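Local coordinates for porin (PDB 2POR), which forms outer-membrane channels, as a homotrimer of beta barrels, through which small hydrophilic solutes diffuse passively, at residues V27-S32 with A43-H48; D58-L63 with G73-A78; Y87-T92 with G246-V251; F240-V245 with A267-G272. One frame throughout, in Å; residues are numbered along the deposited sequence.

Contact 1 of 4, residues V27-S32 with A43-H48; sequences VLFTMS and ASFKAH
Val27 O is gripped twice from segment 43-48: Ala47 N donates to it at 2.9 Å, and the CA-H of Lys46 leans on it with CA 3.1 Å from Val27 O. This is the end of an antiparallel pairing within the 16-stranded porin barrel, where strand 40-46 runs alongside strand 19-34 and then winds into a short 3-10 segment. Further along, Phe29 N donates almost straight to Phe45 O (N-H...O 170°), while the return bond from Phe45 N to Phe29 O is weak. Met31 and Ala43 form the next hydrogen-bonded pair, joined in both directions.

Side chains alternate between the faces. Leu28, Thr30, Ser44 and Lys46 share one, and the CD1 branch of Leu28 lies 4.0 Å from Lys46 CG. Phe29, Met31, Ala43 and Phe45 fill the other, a buried face that packs against both neighbouring subunits of the trimer. Here the two phenylalanine rings are inclined obliquely at 52°, and Phe29 CD2 comes within 3.7 Å of Phe45 CE1. Phe45 leans toward its partner because its CG sits between the backbone N and the carbonyl carbon (chi1 63°). Phe29 CE2 lies 3.8 Å from Ala47 CA, and the ring also reaches Val27 of the second subunit and Phe29 of the third, so an alanine here would probably leave a gap beside Phe45 and Ala47 and weaken the packing between subunits. The Met31 chain bends at its third torsion, which sets CE 3.6 Å from Ala43 CB and 4.3 Å from Phe45 CE2.

Contact 2 of 4, residues D58-L63 with G73-A78; sequences DGTVFL and GDALGA
Asp74 holds its CG opposite the backbone N (chi1 -176°), whereas Asp58 keeps CG beside its own N and opposite the carbonyl carbon (chi1 -72°); with these torsions the two carboxylates lie side by side, pointing the same way. Asp58 OD1 is 3.4 Å from Asp74 OD2, a pairing of like charges that may raise the pKa of one of them. A water bridges the segments, donating to Asp74 OD2 and accepting from Gly59 N, at 2.8 Å from each.

The backbones meet through one bond, Asp74 N to Gly59 O (2.9 Å, N-H...O 168°). It lies just beyond the Thr60–Gly73 bridge, at the end of the pairing of strands 60-65 and 68-73 in the porin barrel, where the chain leaves the sheet through an inverse gamma turn centred on Asp74 and heads for helix 78-83. The bond from Ala75 N to Gly73 O that closes this turn is weak. Gly73 has no room for a side chain, since a CB there would run into Gly59 O. Thr60 turns its two branches to different partners: OG1 bonds to Glu71, while CG2 rests 3.5 Å from Asp74 O and 4.3 Å from Ala75 CB.

Contact 3 of 4, residues Y87-T92 with G246-V251; sequences YEVGYT and GGYVQV
Tyr87 and Gly247 bring the two backbones no closer than 6.2 Å between CA atoms, and no hydrogen bond joins segment 87-92 to strand segment 246-251, so packing makes the contact. The irregular segment belongs to the long loop between strands 68-73 and 118-125, which in porins folds into the barrel and narrows the channel; here it lies against the inside of the wall. Tyr87 extends its ring along the strand, CG opposite the backbone N (chi1 -177°), and brings CD2 obliquely to 3.5 Å from Gly246 C while CE2 comes to 3.6 Å from Gly246 CA. Glycine makes this approach possible, since a CB on Gly246 would collide with Tyr87 CD2. An alanine in place of Tyr87 would probably leave the Gly246 backbone without the ring that covers it, opening a gap between loop and wall. The loop is further tied to the wall by a bond from Tyr87 N to Ser235 OG. Next along the strand, Tyr248 swings its ring up to the loop (chi1 63°), CD2 lying 3.5 Å from Tyr87 O. Val89 meets the same ring at its edge, near the ring plane, with the CG2 branch 3.8 Å from Tyr248 CE2.

Contact 4 of 4, residues F240-V245 with A267-G272; sequences FGATTV and ASYDLG
Ala242 and Tyr269 form the close-packed part of the contact, although it lies at the protein surface. The methyl of Ala242 sits over one face of the tyrosine ring in a CH-pi contact, CB 4.0 Å from the centroid and 30° off the ring normal, while Thr243 OG1 comes to the ring edge, 3.5 Å from Tyr269 CD1. The ring lies across to these neighbours because Tyr269 sets CG opposite its backbone N (chi1 -176°). Beneath them Asp270 N donates to Ala242 O at 2.8 Å, and Thr244 and Ser268 exchange backbone bonds in both directions as a hydrogen-bonded pair.

The rest is looser. Val245 CG2 and Ala267 CB are 4.3 Å apart, and Ser268 OG only brushes Thr244 CB at 3.8 Å, the hydroxyl of Thr244 being bonded instead to Thr239. The exposed Asp270 carboxylate curls back on its own chain, OD1 accepting from Gly272 N (2.8 Å) in an Asx turn. A type II' turn from Phe240 to Thr243, with Gly241 at positive phi, links strand 226-240 to strand 243-254; beside it, strands 243-254 and 258-272 pair as antiparallel neighbours, as is typical of the short-turn end of a porin barrel.

All four contacts belong to one barrel, yet their chemistry follows their place. Contacts 1 and 4 are both antiparallel strand pairings, but contact 1 is buried and turns its aromatic face to the other subunits, whereas contact 4 lies on the surface at a strand end. Contact 2 continues contact 1 across the sheet, through a probable hydrogen bond from Ser44 N to Thr60 O, and is partly buried and polar, with water and acidic groups. Contact 3 is buried and has no hydrogen bond between its two segments, which meet by packing. It shares strand 243-254 with contact 4, and Tyr87 OH joins them, 3.7 Å from Thr244 CG2.

Contact 1 of 4, residues V27-S32 with A43-H48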
loop_
_atom_site.group_PDB
_atom_site.type_symbol
_atom_site.label_atom_id
_atom_site.label_comp_id
_atom_site.label_asym_id
_atom_site.label_seq_id
_atom_site.Cartn_x
_atom_site.Cartn_y
_atom_site.Cartn_z
ATOM N N VAL A 27 7.265 -1.149 7.755
ATOM C CA VAL A 27 8.130 -2.227 7.263
ATOM C C VAL A 27 8.956 -1.572 6.167
ATOM O O VAL A 27 8.423 -0.768 5.374
ATOM C CB VAL A 27 7.285 -3.392 6.705
ATOM C CG1 VAL A 27 8.082 -4.373 5.850
ATOM C CG2 VAL A 27 6.738 -4.131 7.913
ATOM N N LEU A 28 10.267 -1.871 6.165
ATOM C CA LEU A 28 11.184 -1.434 5.138
ATOM C C LEU A 28 11.636 -2.619 4.268
ATOM O O LEU A 28 11.986 -3.696 4.754
ATOM C CB LEU A 28 12.381 -0.742 5.809
ATOM C CG LEU A 28 13.555 -0.338 4.915
ATOM C CD1 LEU A 28 13.213 0.799 3.956
ATOM C CD2 LEU A 28 14.657 0.125 5.814
ATOM N N PHE A 29 11.557 -2.484 2.955
ATOM C CA PHE A 29 12.039 -3.463 1.989
ATOM C C PHE A 29 13.415 -2.996 1.574
ATOM O O PHE A 29 13.512 -1.862 1.087
ATOM C CB PHE A 29 11.192 -3.500 0.734
ATOM C CG PHE A 29 9.763 -3.895 1.022
ATOM C CD1 PHE A 29 9.449 -5.192 1.336
ATOM C CD2 PHE A 29 8.758 -2.935 0.988
ATOM C CE1 PHE A 29 8.139 -5.531 1.621
ATOM C CE2 PHE A 29 7.449 -3.275 1.272
ATOM C CZ PHE A 29 7.136 -4.573 1.592
ATOM N N THR A 30 14.507 -3.771 1.749
ATOM C CA THR A 30 15.834 -3.366 1.263
ATOM C C THR A 30 16.240 -4.362 0.207
ATOM O O THR A 30 16.230 -5.568 0.459
ATOM C CB THR A 30 16.830 -3.394 2.354
ATOM O OG1 THR A 30 16.388 -2.498 3.354
ATOM C CG2 THR A 30 18.164 -2.971 1.872
ATOM N N MET A 31 16.532 -3.908 -0.996
ATOM C CA MET A 31 16.822 -4.796 -2.099
ATOM C C MET A 31 18.237 -4.558 -2.526
ATOM O O MET A 31 18.691 -3.410 -2.522
ATOM C CB MET A 31 15.881 -4.528 -3.258
ATOM C CG MET A 31 14.450 -4.771 -2.798
ATOM S SD MET A 31 13.287 -4.797 -4.156
ATOM C CE MET A 31 13.142 -3.073 -4.409
ATOM N N SER A 32 19.003 -5.612 -2.852
ATOM C CA SER A 32 20.417 -5.424 -3.220
ATOM C C SER A 32 20.919 -6.480 -4.196
ATOM O O SER A 32 20.271 -7.542 -4.342
ATOM C CB SER A 32 21.303 -5.434 -1.958
ATOM O OG SER A 32 20.951 -6.541 -1.142
ATOM N N ALA A 43 17.700 -0.820 -4.050
ATOM C CA ALA A 43 16.507 0.012 -3.996
ATOM C C ALA A 43 15.879 -0.192 -2.625
ATOM O O ALA A 43 16.063 -1.246 -1.992
ATOM C CB ALA A 43 15.535 -0.424 -5.088
ATOM N N SER A 44 15.190 0.781 -2.024
ATOM C CA SER A 44 14.429 0.512 -0.823
ATOM C C SER A 44 13.246 1.488 -0.741
ATOM O O SER A 44 13.319 2.574 -1.328
ATOM C CB SER A 44 15.279 0.685 0.429
ATOM O OG SER A 44 15.920 1.926 0.477
ATOM N N PHE A 45 12.221 1.080 -0.026
ATOM C CA PHE A 45 11.070 1.917 0.265
ATOM C C PHE A 45 10.299 1.233 1.369
ATOM O O PHE A 45 10.515 0.032 1.607
ATOM C CB PHE A 45 10.202 2.082 -1.000
ATOM C CG PHE A 45 9.562 0.854 -1.608
ATOM C CD1 PHE A 45 8.322 0.410 -1.178
ATOM C CD2 PHE A 45 10.224 0.161 -2.622
ATOM C CE1 PHE A 45 7.752 -0.731 -1.761
ATOM C CE2 PHE A 45 9.647 -0.969 -3.191
ATOM C CZ PHE A 45 8.411 -1.426 -2.766
ATOM N N LYS A 46 9.407 1.947 2.072
ATOM C CA LYS A 46 8.633 1.366 3.143
ATOM C C LYS A 46 7.295 0.951 2.631
ATOM O O LYS A 46 6.845 1.437 1.586
ATOM C CB LYS A 46 8.449 2.334 4.289
ATOM C CG LYS A 46 9.814 2.759 4.781
ATOM C CD LYS A 46 9.779 3.473 6.100
ATOM C CE LYS A 46 11.184 3.903 6.479
ATOM N NZ LYS A 46 11.655 4.950 5.594
ATOM N N ALA A 47 6.602 0.089 3.345
ATOM C CA ALA A 47 5.400 -0.506 2.832
ATOM C C ALA A 47 4.330 0.592 2.603
ATOM O O ALA A 47 3.569 0.531 1.628
ATOM C CB ALA A 47 4.843 -1.499 3.832
ATOM N N HIS A 48 4.228 1.591 3.473
ATOM C CA HIS A 48 3.205 2.645 3.308
ATOM C C HIS A 48 3.524 3.556 2.133
ATOM O O HIS A 48 2.667 4.341 1.744
ATOM C CB HIS A 48 3.080 3.470 4.612
ATOM C CG HIS A 48 4.265 4.339 4.956
ATOM N ND1 HIS A 48 5.430 4.007 5.502
ATOM C CD2 HIS A 48 4.324 5.688 4.716
ATOM C CE1 HIS A 48 6.181 5.072 5.604
ATOM N NE2 HIS A 48 5.501 6.093 5.125
HETATM O O HOH W 1 5.482 1.251 6.205
#

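Contact 2 of 4, residues D58-L63 with G73-A78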
loop_
_atom_site.group_PDB
_atom_site.type_symbol
_atom_site.label_atom_id
_atom_site.label_comp_id
_atom_site.label_asym_id
_atom_site.label_seq_id
_atom_site.Cartn_x
_atom_site.Cartn_y
_atom_site.Cartn_z
ATOM N N ASP A 58 8.593 8.182 -4.034
ATOM C CA ASP A 58 9.047 7.727 -2.728
ATOM C C ASP A 58 10.081 6.603 -2.948
ATOM O O ASP A 58 10.087 5.991 -4.012
ATOM C CB ASP A 58 7.920 7.147 -1.933
ATOM C CG ASP A 58 6.931 8.198 -1.421
ATOM O OD1 ASP A 58 7.351 9.269 -0.986
ATOM O OD2 ASP A 58 5.747 7.901 -1.451
ATOM N N GLY A 59 10.902 6.350 -1.943
ATOM C CA GLY A 59 11.933 5.312 -2.021
ATOM C C GLY A 59 13.072 5.761 -2.893
ATOM O O GLY A 59 13.012 6.820 -3.535
ATOM N N THR A 60 14.194 5.035 -2.930
ATOM C CA THR A 60 15.313 5.376 -3.823
ATOM C C THR A 60 15.868 4.137 -4.542
ATOM O O THR A 60 15.607 3.027 -4.061
ATOM C CB THR A 60 16.496 6.026 -3.082
ATOM O OG1 THR A 60 16.796 5.242 -1.939
ATOM C CG2 THR A 60 16.190 7.458 -2.665
ATOM N N VAL A 61 16.518 4.322 -5.694
ATOM C CA VAL A 61 17.175 3.283 -6.479
ATOM C C VAL A 61 18.638 3.766 -6.578
ATOM O O VAL A 61 18.883 4.986 -6.689
ATOM C CB VAL A 61 16.534 3.167 -7.881
ATOM C CG1 VAL A 61 17.240 2.104 -8.720
ATOM C CG2 VAL A 61 15.097 2.760 -7.733
ATOM N N PHE A 62 19.668 2.899 -6.482
ATOM C CA PHE A 62 21.046 3.369 -6.608
ATOM C C PHE A 62 21.934 2.375 -7.367
ATOM O O PHE A 62 21.599 1.185 -7.512
ATOM C CB PHE A 62 21.652 3.629 -5.237
ATOM C CG PHE A 62 22.018 2.381 -4.426
ATOM C CD1 PHE A 62 23.274 1.783 -4.582
ATOM C CD2 PHE A 62 21.106 1.873 -3.521
ATOM C CE1 PHE A 62 23.607 0.679 -3.819
ATOM C CE2 PHE A 62 21.458 0.762 -2.764
ATOM C CZ PHE A 62 22.701 0.165 -2.906
ATOM N N LEU A 63 23.046 2.929 -7.837
ATOM C CA LEU A 63 24.122 2.196 -8.516
ATOM C C LEU A 63 25.398 2.767 -7.960
ATOM O O LEU A 63 25.494 3.997 -7.933
ATOM C CB LEU A 63 24.176 2.426 -10.028
ATOM C CG LEU A 63 25.264 1.672 -10.809
ATOM C CD1 LEU A 63 25.007 0.170 -10.777
ATOM C CD2 LEU A 63 25.212 2.095 -12.246
ATOM N N GLY A 73 15.264 9.151 -6.837
ATOM C CA GLY A 73 13.951 8.906 -6.242
ATOM C C GLY A 73 13.724 9.988 -5.218
ATOM O O GLY A 73 14.090 11.144 -5.439
ATOM N N ASP A 74 13.257 9.617 -4.042
ATOM C CA ASP A 74 13.047 10.545 -2.979
ATOM C C ASP A 74 14.358 10.638 -2.196
ATOM O O ASP A 74 14.496 10.106 -1.101
ATOM C CB ASP A 74 11.852 10.039 -2.141
ATOM C CG ASP A 74 11.392 10.952 -1.000
ATOM O OD1 ASP A 74 12.017 11.999 -0.740
ATOM O OD2 ASP A 74 10.397 10.603 -0.348
ATOM N N ALA A 75 15.333 11.361 -2.733
ATOM C CA ALA A 75 16.677 11.509 -2.166
ATOM C C ALA A 75 16.875 12.782 -1.386
ATOM O O ALA A 75 16.131 13.763 -1.553
ATOM C CB ALA A 75 17.711 11.477 -3.294
ATOM N N LEU A 76 17.866 12.791 -0.521
ATOM C CA LEU A 76 18.246 13.960 0.216
ATOM C C LEU A 76 18.983 14.867 -0.702
ATOM O O LEU A 76 19.430 14.442 -1.760
ATOM C CB LEU A 76 19.166 13.629 1.360
ATOM C CG LEU A 76 18.562 12.680 2.384
ATOM C CD1 LEU A 76 19.633 12.380 3.400
ATOM C CD2 LEU A 76 17.303 13.271 3.047
ATOM N N GLY A 77 19.082 16.154 -0.393
ATOM C CA GLY A 77 19.917 16.992 -1.224
ATOM C C GLY A 77 21.359 16.844 -0.711
ATOM O O GLY A 77 21.545 16.302 0.390
ATOM N N ALA A 78 22.360 17.328 -1.453
ATOM C CA ALA A 78 23.781 17.180 -1.121
ATOM C C ALA A 78 24.199 17.586 0.266
ATOM O O ALA A 78 24.884 16.819 0.953
ATOM C CB ALA A 78 24.569 17.964 -2.085
HETATM O O HOH W 2 10.694 7.900 0.414
#

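Contact 3 of 4, residues Y87-T92 with G246-V251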
loop_
_atom_site.group_PDB
_atom_site.type_symbol
_atom_site.label_atom_id
_atom_site.label_comp_id
_atom_site.label_asym_id
_atom_site.label_seq_id
_atom_site.Cartn_x
_atom_site.Cartn_y
_atom_site.Cartn_z
ATOM N N TYR A 87 20.004 16.427 17.097
ATOM C CA TYR A 87 19.489 15.351 17.945
ATOM C C TYR A 87 17.956 15.263 17.920
ATOM O O TYR A 87 17.280 16.231 18.217
ATOM C CB TYR A 87 19.981 15.567 19.399
ATOM C CG TYR A 87 19.552 14.453 20.350
ATOM C CD1 TYR A 87 20.085 13.169 20.241
ATOM C CD2 TYR A 87 18.601 14.727 21.310
ATOM C CE1 TYR A 87 19.648 12.175 21.102
ATOM C CE2 TYR A 87 18.155 13.741 22.162
ATOM C CZ TYR A 87 18.684 12.482 22.042
ATOM O OH TYR A 87 18.189 11.504 22.866
ATOM N N GLU A 88 17.385 14.097 17.639
ATOM C CA GLU A 88 15.961 13.897 17.522
ATOM C C GLU A 88 15.365 13.688 18.871
ATOM O O GLU A 88 15.754 12.807 19.639
ATOM C CB GLU A 88 15.717 12.705 16.607
ATOM C CG GLU A 88 14.256 12.471 16.384
ATOM C CD GLU A 88 13.927 11.401 15.355
ATOM O OE1 GLU A 88 14.351 11.464 14.209
ATOM O OE2 GLU A 88 13.185 10.499 15.693
ATOM N N VAL A 89 14.392 14.529 19.157
ATOM C CA VAL A 89 13.708 14.499 20.430
ATOM C C VAL A 89 12.309 13.932 20.291
ATOM O O VAL A 89 11.605 14.272 19.325
ATOM C CB VAL A 89 13.684 15.946 20.983
ATOM C CG1 VAL A 89 12.786 16.016 22.218
ATOM C CG2 VAL A 89 15.111 16.393 21.300
ATOM N N GLY A 90 11.976 13.128 21.322
ATOM C CA GLY A 90 10.693 12.489 21.601
ATOM C C GLY A 90 10.457 11.163 20.854
ATOM O O GLY A 90 10.988 10.959 19.761
ATOM N N TYR A 91 9.657 10.229 21.382
ATOM C CA TYR A 91 9.407 8.975 20.692
ATOM C C TYR A 91 8.643 9.195 19.407
ATOM O O TYR A 91 8.741 8.350 18.533
ATOM C CB TYR A 91 8.646 8.019 21.608
ATOM C CG TYR A 91 7.122 8.027 21.582
ATOM C CD1 TYR A 91 6.458 7.204 20.716
ATOM C CD2 TYR A 91 6.395 8.837 22.433
ATOM C CE1 TYR A 91 5.085 7.198 20.707
ATOM C CE2 TYR A 91 5.011 8.834 22.436
ATOM C CZ TYR A 91 4.379 8.012 21.564
ATOM O OH TYR A 91 3.020 7.994 21.511
ATOM N N THR A 92 7.841 10.275 19.237
ATOM C CA THR A 92 7.079 10.517 17.997
ATOM C C THR A 92 7.853 11.453 17.065
ATOM O O THR A 92 7.384 11.704 15.966
ATOM C CB THR A 92 5.667 11.160 18.292
ATOM O OG1 THR A 92 5.928 12.394 18.948
ATOM C CG2 THR A 92 4.783 10.388 19.216
ATOM N N GLY A 246 19.836 14.443 25.572
ATOM C CA GLY A 246 20.264 15.386 24.559
ATOM C C GLY A 246 19.251 16.491 24.274
ATOM O O GLY A 246 18.097 16.416 24.728
ATOM N N GLY A 247 19.659 17.491 23.498
ATOM C CA GLY A 247 18.770 18.577 23.178
ATOM C C GLY A 247 19.371 19.393 22.077
ATOM O O GLY A 247 20.513 19.139 21.691
ATOM N N TYR A 248 18.636 20.391 21.583
ATOM C CA TYR A 248 19.120 21.214 20.495
ATOM C C TYR A 248 18.486 22.601 20.639
ATOM O O TYR A 248 17.467 22.737 21.349
ATOM C CB TYR A 248 18.720 20.601 19.134
ATOM C CG TYR A 248 17.209 20.531 18.891
ATOM C CD1 TYR A 248 16.568 21.642 18.363
ATOM C CD2 TYR A 248 16.446 19.429 19.255
ATOM C CE1 TYR A 248 15.189 21.653 18.208
ATOM C CE2 TYR A 248 15.055 19.436 19.101
ATOM C CZ TYR A 248 14.419 20.564 18.568
ATOM O OH TYR A 248 13.033 20.646 18.388
ATOM N N VAL A 249 19.030 23.604 19.962
ATOM C CA VAL A 249 18.363 24.904 19.882
ATOM C C VAL A 249 18.730 25.441 18.510
ATOM O O VAL A 249 19.844 25.250 17.997
ATOM C CB VAL A 249 18.816 25.848 21.045
ATOM C CG1 VAL A 249 20.281 26.206 20.949
ATOM C CG2 VAL A 249 17.975 27.115 20.983
ATOM N N GLN A 250 17.743 26.015 17.823
ATOM C CA GLN A 250 17.959 26.532 16.498
ATOM C C GLN A 250 17.265 27.889 16.453
ATOM O O GLN A 250 16.309 28.125 17.216
ATOM C CB GLN A 250 17.303 25.697 15.413
ATOM C CG GLN A 250 17.522 24.230 15.527
ATOM C CD GLN A 250 17.266 23.562 14.207
ATOM O OE1 GLN A 250 17.845 23.925 13.197
ATOM N NE2 GLN A 250 16.398 22.578 14.113
ATOM N N VAL A 251 17.776 28.783 15.615
ATOM C CA VAL A 251 17.039 29.999 15.366
ATOM C C VAL A 251 17.049 30.215 13.879
ATOM O O VAL A 251 17.976 29.890 13.115
ATOM C CB VAL A 251 17.584 31.292 16.143
ATOM C CG1 VAL A 251 18.597 30.895 17.167
ATOM C CG2 VAL A 251 18.060 32.343 15.196
#

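Contact 4 of 4, residues F240-V245 with A267-G272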
loop_
_atom_site.group_PDB
_atom_site.type_symbol
_atom_site.label_atom_id
_atom_site.label_comp_id
_atom_site.label_asym_id
_atom_site.label_seq_id
_atom_site.Cartn_x
_atom_site.Cartn_y
_atom_site.Cartn_z
ATOM N N PHE A 240 25.307 7.670 28.829
ATOM C CA PHE A 240 25.858 7.081 30.048
ATOM C C PHE A 240 25.104 5.771 30.341
ATOM O O PHE A 240 23.987 5.731 30.896
ATOM C CB PHE A 240 25.697 7.982 31.294
ATOM C CG PHE A 240 24.950 9.297 31.112
ATOM C CD1 PHE A 240 25.596 10.376 30.517
ATOM C CD2 PHE A 240 23.643 9.401 31.555
ATOM C CE1 PHE A 240 24.933 11.572 30.367
ATOM C CE2 PHE A 240 22.989 10.604 31.400
ATOM C CZ PHE A 240 23.633 11.679 30.807
ATOM N N GLY A 241 25.705 4.665 29.913
ATOM C CA GLY A 241 25.104 3.372 30.118
ATOM C C GLY A 241 23.996 3.125 29.094
ATOM O O GLY A 241 24.206 3.151 27.873
ATOM N N ALA A 242 22.807 2.860 29.629
ATOM C CA ALA A 242 21.624 2.655 28.809
ATOM C C ALA A 242 20.910 3.989 28.506
ATOM O O ALA A 242 19.987 3.980 27.694
ATOM C CB ALA A 242 20.684 1.721 29.565
ATOM N N THR A 243 21.299 5.122 29.112
ATOM C CA THR A 243 20.641 6.413 29.013
ATOM C C THR A 243 21.301 7.381 28.084
ATOM O O THR A 243 22.480 7.687 28.261
ATOM C CB THR A 243 20.566 7.097 30.381
ATOM O OG1 THR A 243 20.002 6.141 31.269
ATOM C CG2 THR A 243 19.676 8.326 30.409
ATOM N N THR A 244 20.565 7.867 27.095
ATOM C CA THR A 244 21.052 8.980 26.299
ATOM C C THR A 244 20.174 10.170 26.683
ATOM O O THR A 244 18.967 10.014 26.951
ATOM C CB THR A 244 20.901 8.667 24.861
ATOM O OG1 THR A 244 21.690 7.487 24.666
ATOM C CG2 THR A 244 21.290 9.838 23.959
ATOM N N VAL A 245 20.813 11.331 26.801
ATOM C CA VAL A 245 20.177 12.605 27.135
ATOM C C VAL A 245 20.706 13.568 26.086
ATOM O O VAL A 245 21.871 13.464 25.673
ATOM C CB VAL A 245 20.576 13.071 28.547
ATOM C CG1 VAL A 245 20.055 14.468 28.852
ATOM C CG2 VAL A 245 19.901 12.161 29.558
ATOM N N ALA A 267 15.165 12.274 26.342
ATOM C CA ALA A 267 16.003 11.192 26.791
ATOM C C ALA A 267 15.500 9.881 26.269
ATOM O O ALA A 267 14.312 9.760 25.951
ATOM C CB ALA A 267 15.985 11.074 28.291
ATOM N N SER A 268 16.388 8.899 26.219
ATOM C CA SER A 268 15.966 7.542 25.960
ATOM C C SER A 268 16.716 6.594 26.868
ATOM O O SER A 268 17.837 6.875 27.295
ATOM C CB SER A 268 16.214 7.157 24.500
ATOM O OG SER A 268 17.384 7.704 23.927
ATOM N N TYR A 269 16.085 5.476 27.107
ATOM C CA TYR A 269 16.632 4.443 27.920
ATOM C C TYR A 269 16.568 3.166 27.118
ATOM O O TYR A 269 15.489 2.682 26.771
ATOM C CB TYR A 269 15.794 4.369 29.152
ATOM C CG TYR A 269 16.389 3.349 30.082
ATOM C CD1 TYR A 269 17.455 3.709 30.884
ATOM C CD2 TYR A 269 15.907 2.059 30.066
ATOM C CE1 TYR A 269 18.052 2.748 31.679
ATOM C CE2 TYR A 269 16.503 1.098 30.852
ATOM C CZ TYR A 269 17.574 1.448 31.656
ATOM O OH TYR A 269 18.170 0.474 32.443
ATOM N N ASP A 270 17.694 2.550 26.845
ATOM C CA ASP A 270 17.715 1.337 26.058
ATOM C C ASP A 270 17.347 0.102 26.890
ATOM O O ASP A 270 17.989 -0.171 27.904
ATOM C CB ASP A 270 19.122 1.239 25.459
ATOM C CG ASP A 270 19.340 0.180 24.385
ATOM O OD1 ASP A 270 18.474 -0.666 24.202
ATOM O OD2 ASP A 270 20.371 0.214 23.706
ATOM N N LEU A 271 16.330 -0.660 26.503
ATOM C CA LEU A 271 15.923 -1.882 27.182
ATOM C C LEU A 271 16.612 -3.101 26.553
ATOM O O LEU A 271 16.400 -4.224 26.985
ATOM C CB LEU A 271 14.428 -2.110 27.059
ATOM C CG LEU A 271 13.458 -1.057 27.597
ATOM C CD1 LEU A 271 12.020 -1.468 27.325
ATOM C CD2 LEU A 271 13.671 -0.901 29.057
ATOM N N GLY A 272 17.334 -2.923 25.469
ATOM C CA GLY A 272 17.973 -3.971 24.729
ATOM C C GLY A 272 17.037 -4.665 23.759
ATOM O O GLY A 272 15.818 -4.514 23.827
#